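Local coordinates for protein iminosuccinate reductase (Paracoccus denitrificans, PDB 6RQA) that catalyses the NADH-dependent reduction of iminosuccinate to L-aspartate, regenerating the amino donor of the beta-hydroxyaspartate cycle during glycolate and glyoxylate assimilation, at residues A[23-28]-A[325-330]; A[152-157]-A[213-218]; A[175-180]-A[199-204]. One frame throughout, in Å; residues are numbered along the deposited sequence.

Overall arrangement
The three contacts sample two sheets of one ornithine cyclodeaminase/mu-crystallin fold. Contact 1 joins regions near the two ends of the chain, setting strand 22-25 of a mixed sheet against helix 316-333, and so closes a loop of 296 residues. Inside that loop lies contact 2, and inside contact 2 lies contact 3; both belong to the parallel, NAD-binding sheet. Their centres are 9 Å apart because strands 150-154 and 175-179 are neighbours, joined by backbone bonds such as Gly155 N to Trp179 O (2.8 Å). Contact 1, in the mixed sheet's part of the fold, has its centre about 30 Å from that of contact 2, across the centre of the chain, and about 36 Å from that of contact 3.

Contact 1. Residues A[23-28]-A[325-330]; sequences LVVAEK and AVVELA
Val25 and Leu23 pack against one face of the C-terminal helix 316-333, a strand-on-helix contact in which the first strand of the mixed sheet meets the last helix of the chain. The axes of the strand and helix segments run nearly perpendicular, at 98°, and approach to 9.2 Å, so apolar side chains fill the separation and no hydrogen bond crosses it. Val25 is central because its two methyls divide the work. CG1, set anti to the backbone N (chi1 -176°), reaches CG1 of Val326 at 3.7 Å, whereas its other methyl, CG2, lies 3.8 Å from CB of Ala330, one helical turn further on. The same CG2 also comes near CG2 of Val327, at 4.2 Å.

A second layer surrounds these groups. The backbone of Leu23 and Val25 is hydrogen-bonded to strand 118-123, and Val122 of that strand touches Val25, Val326 and Val327. Ile30 of helix 30-33 closes on Val25 and Val326. On the reverse side of the strand, Val24 points away from the helix and packs on Val339 of the second subunit, which places the contact immediately behind a part of the dimer interface. At the start of the strand segment, the partly exposed Leu23 makes its contact through a single branch, with CD1 3.7 Å from Val327 CG1.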
loop_
_atom_site.group_PDB
_atom_site.type_symbol
_atom_site.label_atom_id
_atom_site.label_comp_id
_atom_site.label_asym_id
_atom_site.label_seq_id
_atom_site.Cartn_x
_atom_site.Cartn_y
_atom_site.Cartn_z
ATOM N N LEU A 23 4.259 -18.491 2.843
ATOM C CA LEU A 23 5.577 -18.624 3.443
ATOM C C LEU A 23 5.918 -17.389 4.265
ATOM O O LEU A 23 5.459 -16.281 3.977
ATOM C CB LEU A 23 6.641 -18.846 2.369
ATOM C CG LEU A 23 6.474 -20.112 1.530
ATOM C CD1 LEU A 23 7.562 -20.192 0.479
ATOM C CD2 LEU A 23 6.486 -21.346 2.418
ATOM N N VAL A 24 6.722 -17.593 5.306
ATOM C CA VAL A 24 7.191 -16.511 6.168
ATOM C C VAL A 24 8.676 -16.715 6.426
ATOM O O VAL A 24 9.097 -17.805 6.828
ATOM C CB VAL A 24 6.422 -16.446 7.502
ATOM C CG1 VAL A 24 7.011 -15.366 8.395
ATOM C CG2 VAL A 24 4.940 -16.188 7.262
ATOM N N VAL A 25 9.468 -15.672 6.195
ATOM C CA VAL A 25 10.904 -15.691 6.451
ATOM C C VAL A 25 11.186 -14.667 7.539
ATOM O O VAL A 25 11.067 -13.455 7.307
ATOM C CB VAL A 25 11.724 -15.396 5.188
ATOM C CG1 VAL A 25 13.210 -15.536 5.485
ATOM C CG2 VAL A 25 11.307 -16.321 4.055
ATOM N N ALA A 26 11.560 -15.147 8.723
ATOM C CA ALA A 26 11.823 -14.268 9.852
ATOM C C ALA A 26 13.041 -13.388 9.584
ATOM O O ALA A 26 13.921 -13.717 8.783
ATOM C CB ALA A 26 12.036 -15.083 11.127
ATOM N N GLU A 27 13.082 -12.248 10.279
ATOM C CA GLU A 27 14.180 -11.303 10.104
ATOM C C GLU A 27 15.517 -11.923 10.493
ATOM O O GLU A 27 16.547 -11.638 9.870
ATOM C CB GLU A 27 13.915 -10.041 10.928
ATOM C CG GLU A 27 15.052 -9.027 10.922
ATOM C CD GLU A 27 15.157 -8.259 9.618
ATOM O OE1 GLU A 27 14.235 -8.365 8.782
ATOM O OE2 GLU A 27 16.163 -7.543 9.430
ATOM N N LYS A 28 15.521 -12.778 11.518
ATOM C CA LYS A 28 16.771 -13.337 12.020
ATOM C C LYS A 28 17.430 -14.288 11.028
ATOM O O LYS A 28 18.621 -14.585 11.174
ATOM C CB LYS A 28 16.526 -14.058 13.348
ATOM C CG LYS A 28 15.635 -15.284 13.242
ATOM C CD LYS A 28 15.278 -15.817 14.619
ATOM C CE LYS A 28 14.471 -17.102 14.532
ATOM N NZ LYS A 28 15.261 -18.214 13.938
ATOM N N ALA A 325 14.533 -13.587 -3.799
ATOM C CA ALA A 325 15.711 -14.442 -3.693
ATOM C C ALA A 325 15.844 -15.040 -2.297
ATOM O O ALA A 325 16.293 -16.183 -2.152
ATOM C CB ALA A 325 16.966 -13.651 -4.057
ATOM N N VAL A 326 15.455 -14.289 -1.265
ATOM C CA VAL A 326 15.527 -14.797 0.102
ATOM C C VAL A 326 14.558 -15.955 0.297
ATOM O O VAL A 326 14.892 -16.960 0.939
ATOM C CB VAL A 326 15.266 -13.659 1.106
ATOM C CG1 VAL A 326 14.868 -14.219 2.462
ATOM C CG2 VAL A 326 16.498 -12.789 1.241
ATOM N N VAL A 327 13.344 -15.838 -0.246
ATOM C CA VAL A 327 12.370 -16.919 -0.128
ATOM C C VAL A 327 12.884 -18.176 -0.819
ATOM O O VAL A 327 12.695 -19.296 -0.326
ATOM C CB VAL A 327 11.006 -16.477 -0.691
ATOM C CG1 VAL A 327 9.990 -17.600 -0.573
ATOM C CG2 VAL A 327 10.512 -15.240 0.034
ATOM N N GLU A 328 13.551 -18.012 -1.965
ATOM C CA GLU A 328 14.114 -19.161 -2.670
ATOM C C GLU A 328 15.160 -19.866 -1.816
ATOM O O GLU A 328 15.159 -21.098 -1.699
ATOM C CB GLU A 328 14.720 -18.719 -4.004
ATOM C CG GLU A 328 13.761 -18.004 -4.946
ATOM C CD GLU A 328 12.890 -18.950 -5.752
ATOM O OE1 GLU A 328 12.635 -20.081 -5.291
ATOM O OE2 GLU A 328 12.463 -18.559 -6.860
ATOM N N LEU A 329 16.066 -19.096 -1.208
ATOM C CA LEU A 329 17.091 -19.689 -0.355
ATOM C C LEU A 329 16.486 -20.280 0.913
ATOM O O LEU A 329 16.929 -21.333 1.386
ATOM C CB LEU A 329 18.149 -18.643 -0.006
ATOM C CG LEU A 329 18.929 -18.071 -1.189
ATOM C CD1 LEU A 329 19.640 -16.789 -0.793
ATOM C CD2 LEU A 329 19.921 -19.097 -1.712
ATOM N N ALA A 330 15.473 -19.615 1.476
ATOM C CA ALA A 330 14.850 -20.111 2.699
ATOM C C ALA A 330 14.179 -21.460 2.474
ATOM O O ALA A 330 14.200 -22.326 3.357
ATOM C CB ALA A 330 13.843 -19.089 3.227
#

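Contact 2. Residues A[152-157]-A[213-218]; sequences GMIGAG and DVIVSI. With NAD (nicotinamide-adenine-dinucleotide), chain C.
Gly152 and Ile154 exchange backbone hydrogen bonds with strand 214-217 in parallel register, joining the first strand of the Rossmann-type NAD-binding sheet to its neighbour. Four bonds make up the backbone interaction. Val214 O receives Gly152 N at 2.6 Å, and Gly152 O in turn receives Val216 N at 2.8 Å. Val216 O accepts Ile154 N with the donor tilted 29° from the carbonyl plane, while the final bond, from Ile218 N to Ile154 O (3.0 Å), carries the pairing one residue past the second strand. The carbonyls of Gly152, Val216 and Ile154 also take CA-H...O contacts, such as Ser217 CA on Ile154 O.

Apolar contacts occupy both faces of the sheet. On one, Ile154 extends CD1 to within 3.7 Å of Ile215 CG2, and its CB lies beside Ser217 CB. On the other, Met153 is folded at chi2 and chi3 (-65° and -60°), which brings SD back alongside Val216 at 4.1 Å from CB.

Cofactor contacts gather beyond the strand ends, where the glycine-rich turn GAG follows the first strand. Gly157 CA lies 3.3 Å from NAD O5B. From the second segment, Ile218 brings CD1 within 3.5 Å of O4D of the nicotinamide ribose.

Outside the pair, the polar end of Ser217 is hydrogen-bonded to Glu249. Leu208 of helix 205-211 covers the Ile154 and Ile215 face, helix 158-170 covers Met153 with Gln163 and Met164, and strands 175-179 and 235-239 continue the sheet on its two flanks.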
loop_
_atom_site.group_PDB
_atom_site.type_symbol
_atom_site.label_atom_id
_atom_site.label_comp_id
_atom_site.label_asym_id
_atom_site.label_seq_id
_atom_site.Cartn_x
_atom_site.Cartn_y
_atom_site.Cartn_z
ATOM N N GLY A 152 35.642 7.023 -1.187
ATOM C CA GLY A 152 35.301 8.059 -0.232
ATOM C C GLY A 152 33.929 7.872 0.380
ATOM O O GLY A 152 32.925 7.821 -0.337
ATOM N N MET A 153 33.872 7.769 1.706
ATOM C CA MET A 153 32.627 7.551 2.432
ATOM C C MET A 153 32.208 8.849 3.107
ATOM O O MET A 153 32.925 9.362 3.973
ATOM C CB MET A 153 32.780 6.439 3.470
ATOM C CG MET A 153 33.076 5.071 2.884
ATOM S SD MET A 153 31.725 4.436 1.875
ATOM C CE MET A 153 30.394 4.395 3.074
ATOM N N ILE A 154 31.054 9.376 2.711
ATOM C CA ILE A 154 30.457 10.538 3.356
ATOM C C ILE A 154 29.311 10.019 4.216
ATOM O O ILE A 154 28.198 9.794 3.727
ATOM C CB ILE A 154 29.984 11.581 2.343
ATOM C CG1 ILE A 154 31.166 12.084 1.513
ATOM C CG2 ILE A 154 29.307 12.746 3.063
ATOM C CD1 ILE A 154 30.807 13.190 0.546
ATOM N N GLY A 155 29.586 9.812 5.499
ATOM C CA GLY A 155 28.552 9.308 6.401
ATOM C C GLY A 155 29.022 8.019 7.041
ATOM O O GLY A 155 29.579 7.132 6.394
ATOM N N ALA A 156 28.793 7.918 8.351
ATOM C CA ALA A 156 29.197 6.755 9.131
ATOM C C ALA A 156 28.021 6.178 9.909
ATOM O O ALA A 156 28.199 5.636 11.005
ATOM C CB ALA A 156 30.341 7.107 10.079
ATOM N N GLY A 157 26.821 6.266 9.344
ATOM C CA GLY A 157 25.636 5.761 10.000
ATOM C C GLY A 157 25.531 4.252 9.973
ATOM O O GLY A 157 26.519 3.555 9.718
ATOM N N ASP A 213 38.166 8.504 -5.753
ATOM C CA ASP A 213 37.704 8.229 -7.107
ATOM C C ASP A 213 36.236 7.830 -7.129
ATOM O O ASP A 213 35.522 8.152 -8.087
ATOM C CB ASP A 213 38.565 7.132 -7.734
ATOM C CG ASP A 213 40.051 7.388 -7.561
ATOM O OD1 ASP A 213 40.468 8.562 -7.665
ATOM O OD2 ASP A 213 40.799 6.419 -7.311
ATOM N N VAL A 214 35.773 7.133 -6.095
ATOM C CA VAL A 214 34.368 6.789 -5.922
ATOM C C VAL A 214 33.918 7.340 -4.577
ATOM O O VAL A 214 34.569 7.101 -3.554
ATOM C CB VAL A 214 34.137 5.269 -5.997
ATOM C CG1 VAL A 214 32.690 4.934 -5.665
ATOM C CG2 VAL A 214 34.504 4.747 -7.376
ATOM N N ILE A 215 32.812 8.080 -4.582
ATOM C CA ILE A 215 32.269 8.702 -3.381
ATOM C C ILE A 215 30.870 8.154 -3.148
ATOM O O ILE A 215 30.048 8.121 -4.071
ATOM C CB ILE A 215 32.243 10.239 -3.496
ATOM C CG1 ILE A 215 33.661 10.786 -3.676
ATOM C CG2 ILE A 215 31.589 10.855 -2.270
ATOM C CD1 ILE A 215 33.720 12.292 -3.805
ATOM N N VAL A 216 30.604 7.721 -1.918
ATOM C CA VAL A 216 29.298 7.213 -1.516
ATOM C C VAL A 216 28.843 8.001 -0.297
ATOM O O VAL A 216 29.483 7.939 0.760
ATOM C CB VAL A 216 29.331 5.708 -1.205
ATOM C CG1 VAL A 216 27.993 5.258 -0.644
ATOM C CG2 VAL A 216 29.683 4.918 -2.455
ATOM N N SER A 217 27.748 8.741 -0.444
ATOM C CA SER A 217 27.165 9.521 0.639
ATOM C C SER A 217 25.880 8.849 1.100
ATOM O O SER A 217 25.049 8.457 0.274
ATOM C CB SER A 217 26.887 10.958 0.193
ATOM O OG SER A 217 26.031 10.988 -0.936
ATOM N N ILE A 218 25.721 8.719 2.417
ATOM C CA ILE A 218 24.594 7.993 2.993
ATOM C C ILE A 218 24.171 8.693 4.285
ATOM O O ILE A 218 23.968 8.059 5.327
ATOM C CB ILE A 218 24.968 6.507 3.203
ATOM C CG1 ILE A 218 23.756 5.660 3.613
ATOM C CG2 ILE A 218 26.159 6.354 4.161
ATOM C CD1 ILE A 218 22.752 5.459 2.506
HETATM P PA NAD C . 21.645 6.929 10.439
HETATM O O1A NAD C . 20.869 8.001 11.152
HETATM O O2A NAD C . 22.213 5.636 10.928
HETATM O O5B NAD C . 23.095 7.839 10.155
HETATM C C5B NAD C . 22.710 9.103 9.778
HETATM C C4B NAD C . 23.943 9.902 9.442
HETATM O O4B NAD C . 23.530 11.139 8.892
HETATM C C3B NAD C . 24.613 10.194 10.781
HETATM O O3B NAD C . 25.507 9.145 10.968
HETATM C C2B NAD C . 25.314 11.528 10.496
HETATM O O2B NAD C . 26.566 11.350 9.925
HETATM C C1B NAD C . 24.379 12.169 9.393
HETATM N N9A NAD C . 23.490 13.183 9.970
HETATM C C8A NAD C . 22.512 13.068 10.976
HETATM N N7A NAD C . 21.897 14.222 11.233
HETATM C C5A NAD C . 22.495 15.143 10.353
HETATM C C6A NAD C . 22.291 16.530 10.128
HETATM N N6A NAD C . 21.352 17.199 10.855
HETATM N N1A NAD C . 23.032 17.197 9.185
HETATM C C2A NAD C . 23.957 16.455 8.497
HETATM N N3A NAD C . 24.259 15.141 8.597
HETATM C C4A NAD C . 23.495 14.510 9.554
HETATM O O3 NAD C . 20.783 6.906 9.079
HETATM P PN NAD C . 20.967 5.607 8.186
HETATM O O1N NAD C . 22.344 5.063 7.900
HETATM O O2N NAD C . 19.700 4.896 8.502
HETATM O O5D NAD C . 20.520 6.093 6.531
HETATM C C5D NAD C . 20.930 7.384 6.382
HETATM C C4D NAD C . 20.236 7.964 5.175
HETATM O O4D NAD C . 20.081 6.916 4.194
HETATM C C3D NAD C . 18.804 8.377 5.629
HETATM O O3D NAD C . 18.624 9.671 5.174
HETATM C C2D NAD C . 17.901 7.380 4.879
HETATM O O2D NAD C . 16.742 7.939 4.363
HETATM C C1D NAD C . 18.807 7.092 3.658
HETATM N N1N NAD C . 18.398 5.775 3.027
HETATM C C2N NAD C . 18.383 5.747 1.663
HETATM C C3N NAD C . 18.016 4.573 1.007
HETATM C C7N NAD C . 18.029 4.630 -0.484
HETATM O O7N NAD C . 17.717 3.664 -1.172
HETATM N N7N NAD C . 18.408 5.822 -1.050
HETATM C C4N NAD C . 17.670 3.445 1.752
HETATM C C5N NAD C . 17.693 3.503 3.140
HETATM C C6N NAD C . 18.063 4.688 3.787
#

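Contact 3. Residues A[175-180]-A[199-204]; sequences KVIGWN and PFEAVE. With NAD (nicotinamide-adenine-dinucleotide), chain C.
Pro199 begins the pairing with Lys175 and Val176, its carbonyl O accepting Val176 N at 3.0 Å while its ring flanks the lysine chain. Phe200 follows, with its ring swung back across the first strand: CG is anti to the backbone N (chi1 176°), and the Val176 methyl CG1 meets the ring edge in plane. The same ring lies against the Gly178 backbone, which it approaches obliquely, with CE1 of Phe200 3.5 Å from Gly178 N. Leu189 and Ala190 of helix 186-195 also touch the ring.

Glu201 projects on the other side of the sheet. Its backbone N bonds Val176 O, and its O receives Gly178 N weakly. The carboxylate OE2 forms a salt bridge with Lys175 NZ at 2.6 Å, met nearly along the C-O axis by a fully extended lysine chain; OE1 has a second cationic partner, Arg207. The two cations would be expected to favour the ionised carboxylate. After Ala202, Val203 N donates to Gly178 O at 2.9 Å, and its CG2 methyl packs 3.9 Å from Ile177 CB. The Val203 carbonyl lies at the in-plane edge of the Trp179 indole, O to CD1 3.1 Å. Glu204, the N-cap of helix 205-211, bends its side chain so that OE2 takes a weak bond from Trp179 NE1, ring and carboxylate planes being 77° apart.

Strands 175-179 and 200-202 with helix 186-195 form a beta-alpha-beta unit at the edge of the Rossmann-type sheet. The first strand delivers Asn180, an NAD-binding residue that sits beside the adenosine ribose, its OD1 accepting the backbone N of Ala156.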
loop_
_atom_site.group_PDB
_atom_site.type_symbol
_atom_site.label_atom_id
_atom_site.label_comp_id
_atom_site.label_asym_id
_atom_site.label_seq_id
_atom_site.Cartn_x
_atom_site.Cartn_y
_atom_site.Cartn_z
ATOM N N LYS A 175 42.359 2.040 -0.732
ATOM C CA LYS A 175 42.274 2.863 0.463
ATOM C C LYS A 175 40.847 3.371 0.606
ATOM O O LYS A 175 40.131 3.538 -0.385
ATOM C CB LYS A 175 43.265 4.033 0.399
ATOM C CG LYS A 175 43.373 4.850 1.673
ATOM C CD LYS A 175 44.338 6.012 1.497
ATOM C CE LYS A 175 44.442 6.835 2.769
ATOM N NZ LYS A 175 45.380 7.981 2.610
ATOM N N VAL A 176 40.436 3.605 1.851
ATOM C CA VAL A 176 39.126 4.166 2.160
ATOM C C VAL A 176 39.335 5.405 3.018
ATOM O O VAL A 176 39.935 5.323 4.095
ATOM C CB VAL A 176 38.218 3.158 2.884
ATOM C CG1 VAL A 176 36.857 3.782 3.167
ATOM C CG2 VAL A 176 38.066 1.887 2.063
ATOM N N ILE A 177 38.848 6.548 2.542
ATOM C CA ILE A 177 38.840 7.790 3.308
ATOM C C ILE A 177 37.394 8.129 3.639
ATOM O O ILE A 177 36.492 7.914 2.820
ATOM C CB ILE A 177 39.524 8.942 2.546
ATOM C CG1 ILE A 177 38.901 9.121 1.160
ATOM C CG2 ILE A 177 41.023 8.694 2.436
ATOM C CD1 ILE A 177 39.523 10.242 0.351
ATOM N N GLY A 178 37.170 8.647 4.845
ATOM C CA GLY A 178 35.823 8.882 5.318
ATOM C C GLY A 178 35.687 10.236 5.985
ATOM O O GLY A 178 36.654 10.819 6.478
ATOM N N TRP A 179 34.449 10.726 5.986
ATOM C CA TRP A 179 34.091 11.964 6.662
ATOM C C TRP A 179 32.669 11.826 7.185
ATOM O O TRP A 179 31.820 11.207 6.536
ATOM C CB TRP A 179 34.203 13.173 5.728
ATOM C CG TRP A 179 33.806 14.472 6.372
ATOM C CD1 TRP A 179 34.622 15.337 7.044
ATOM C CD2 TRP A 179 32.495 15.051 6.404
ATOM N NE1 TRP A 179 33.900 16.417 7.491
ATOM C CE2 TRP A 179 32.592 16.265 7.112
ATOM C CE3 TRP A 179 31.249 14.660 5.903
ATOM C CZ2 TRP A 179 31.492 17.092 7.331
ATOM C CZ3 TRP A 179 30.158 15.482 6.123
ATOM C CH2 TRP A 179 30.286 16.684 6.830
ATOM N N ASN A 180 32.415 12.402 8.359
ATOM C CA ASN A 180 31.111 12.314 8.993
ATOM C C ASN A 180 30.800 13.638 9.679
ATOM O O ASN A 180 31.699 14.251 10.275
ATOM C CB ASN A 180 31.065 11.172 10.017
ATOM C CG ASN A 180 29.651 10.758 10.370
ATOM O OD1 ASN A 180 28.797 10.611 9.496
ATOM N ND2 ASN A 180 29.396 10.570 11.659
ATOM N N PRO A 199 43.069 -0.085 4.388
ATOM C CA PRO A 199 43.419 0.980 5.332
ATOM C C PRO A 199 42.422 2.125 5.265
ATOM O O PRO A 199 41.869 2.440 4.208
ATOM C CB PRO A 199 44.811 1.422 4.866
ATOM C CG PRO A 199 44.840 1.072 3.411
ATOM C CD PRO A 199 44.022 -0.177 3.268
ATOM N N PHE A 200 42.192 2.750 6.417
ATOM C CA PHE A 200 41.236 3.841 6.539
ATOM C C PHE A 200 41.921 5.080 7.097
ATOM O O PHE A 200 42.818 4.982 7.939
ATOM C CB PHE A 200 40.057 3.450 7.438
ATOM C CG PHE A 200 39.077 4.566 7.671
ATOM C CD1 PHE A 200 38.114 4.868 6.721
ATOM C CD2 PHE A 200 39.118 5.313 8.839
ATOM C CE1 PHE A 200 37.211 5.896 6.929
ATOM C CE2 PHE A 200 38.218 6.343 9.053
ATOM C CZ PHE A 200 37.262 6.634 8.098
ATOM N N GLU A 201 41.488 6.247 6.621
ATOM C CA GLU A 201 41.979 7.529 7.114
ATOM C C GLU A 201 40.819 8.509 7.171
ATOM O O GLU A 201 40.223 8.825 6.138
ATOM C CB GLU A 201 43.096 8.085 6.224
ATOM C CG GLU A 201 43.434 9.540 6.522
ATOM C CD GLU A 201 44.505 10.099 5.606
ATOM O OE1 GLU A 201 45.243 11.009 6.039
ATOM O OE2 GLU A 201 44.609 9.630 4.454
ATOM N N ALA A 202 40.536 9.077 8.336
ATOM C CA ALA A 202 39.476 10.099 8.429
ATOM C C ALA A 202 39.988 11.377 7.784
ATOM O O ALA A 202 41.117 11.696 8.001
ATOM C CB ALA A 202 39.125 10.339 9.860
ATOM N N VAL A 203 39.170 12.070 7.011
ATOM C CA VAL A 203 39.621 13.311 6.335
ATOM C C VAL A 203 38.511 14.345 6.352
ATOM O O VAL A 203 37.485 14.087 6.896
ATOM C CB VAL A 203 40.025 13.073 4.879
ATOM C CG1 VAL A 203 41.259 12.219 4.753
ATOM C CG2 VAL A 203 38.880 12.515 4.074
ATOM N N GLU A 204 38.834 15.545 5.910
ATOM C CA GLU A 204 37.809 16.592 5.742
ATOM C C GLU A 204 37.368 16.545 4.279
ATOM O O GLU A 204 38.064 15.983 3.455
ATOM C CB GLU A 204 38.265 17.963 6.244
ATOM C CG GLU A 204 38.705 17.997 7.694
ATOM C CD GLU A 204 37.739 17.698 8.831
ATOM O OE1 GLU A 204 38.220 17.366 9.928
ATOM O OE2 GLU A 204 36.527 17.806 8.644
HETATM P PA NAD C . 21.645 6.929 10.439
HETATM O O1A NAD C . 20.869 8.001 11.152
HETATM O O2A NAD C . 22.213 5.636 10.928
HETATM O O5B NAD C . 23.095 7.839 10.155
HETATM C C5B NAD C . 22.710 9.103 9.778
HETATM C C4B NAD C . 23.943 9.902 9.442
HETATM O O4B NAD C . 23.530 11.139 8.892
HETATM C C3B NAD C . 24.613 10.194 10.781
HETATM O O3B NAD C . 25.507 9.145 10.968
HETATM C C2B NAD C . 25.314 11.528 10.496
HETATM O O2B NAD C . 26.566 11.350 9.925
HETATM C C1B NAD C . 24.379 12.169 9.393
HETATM N N9A NAD C . 23.490 13.183 9.970
HETATM C C8A NAD C . 22.512 13.068 10.976
HETATM N N7A NAD C . 21.897 14.222 11.233
HETATM C C5A NAD C . 22.495 15.143 10.353
HETATM C C6A NAD C . 22.291 16.530 10.128
HETATM N N6A NAD C . 21.352 17.199 10.855
HETATM N N1A NAD C . 23.032 17.197 9.185
HETATM C C2A NAD C . 23.957 16.455 8.497
HETATM N N3A NAD C . 24.259 15.141 8.597
HETATM C C4A NAD C . 23.495 14.510 9.554
HETATM O O3 NAD C . 20.783 6.906 9.079
HETATM P PN NAD C . 20.967 5.607 8.186
HETATM O O1N NAD C . 22.344 5.063 7.900
HETATM O O2N NAD C . 19.700 4.896 8.502
HETATM O O5D NAD C . 20.520 6.093 6.531
HETATM C C5D NAD C . 20.930 7.384 6.382
HETATM C C4D NAD C . 20.236 7.964 5.175
HETATM O O4D NAD C . 20.081 6.916 4.194
HETATM C C3D NAD C . 18.804 8.377 5.629
HETATM O O3D NAD C . 18.624 9.671 5.174
HETATM C C2D NAD C . 17.901 7.380 4.879
HETATM O O2D NAD C . 16.742 7.939 4.363
HETATM C C1D NAD C . 18.807 7.092 3.658
HETATM N N1N NAD C . 18.398 5.775 3.027
HETATM C C2N NAD C . 18.383 5.747 1.663
HETATM C C3N NAD C . 18.016 4.573 1.007
HETATM C C7N NAD C . 18.029 4.630 -0.484
HETATM O O7N NAD C . 17.717 3.664 -1.172
HETATM N N7N NAD C . 18.408 5.822 -1.050
HETATM C C4N NAD C . 17.670 3.445 1.752
HETATM C C5N NAD C . 17.693 3.503 3.140
HETATM C C6N NAD C . 18.063 4.688 3.787
#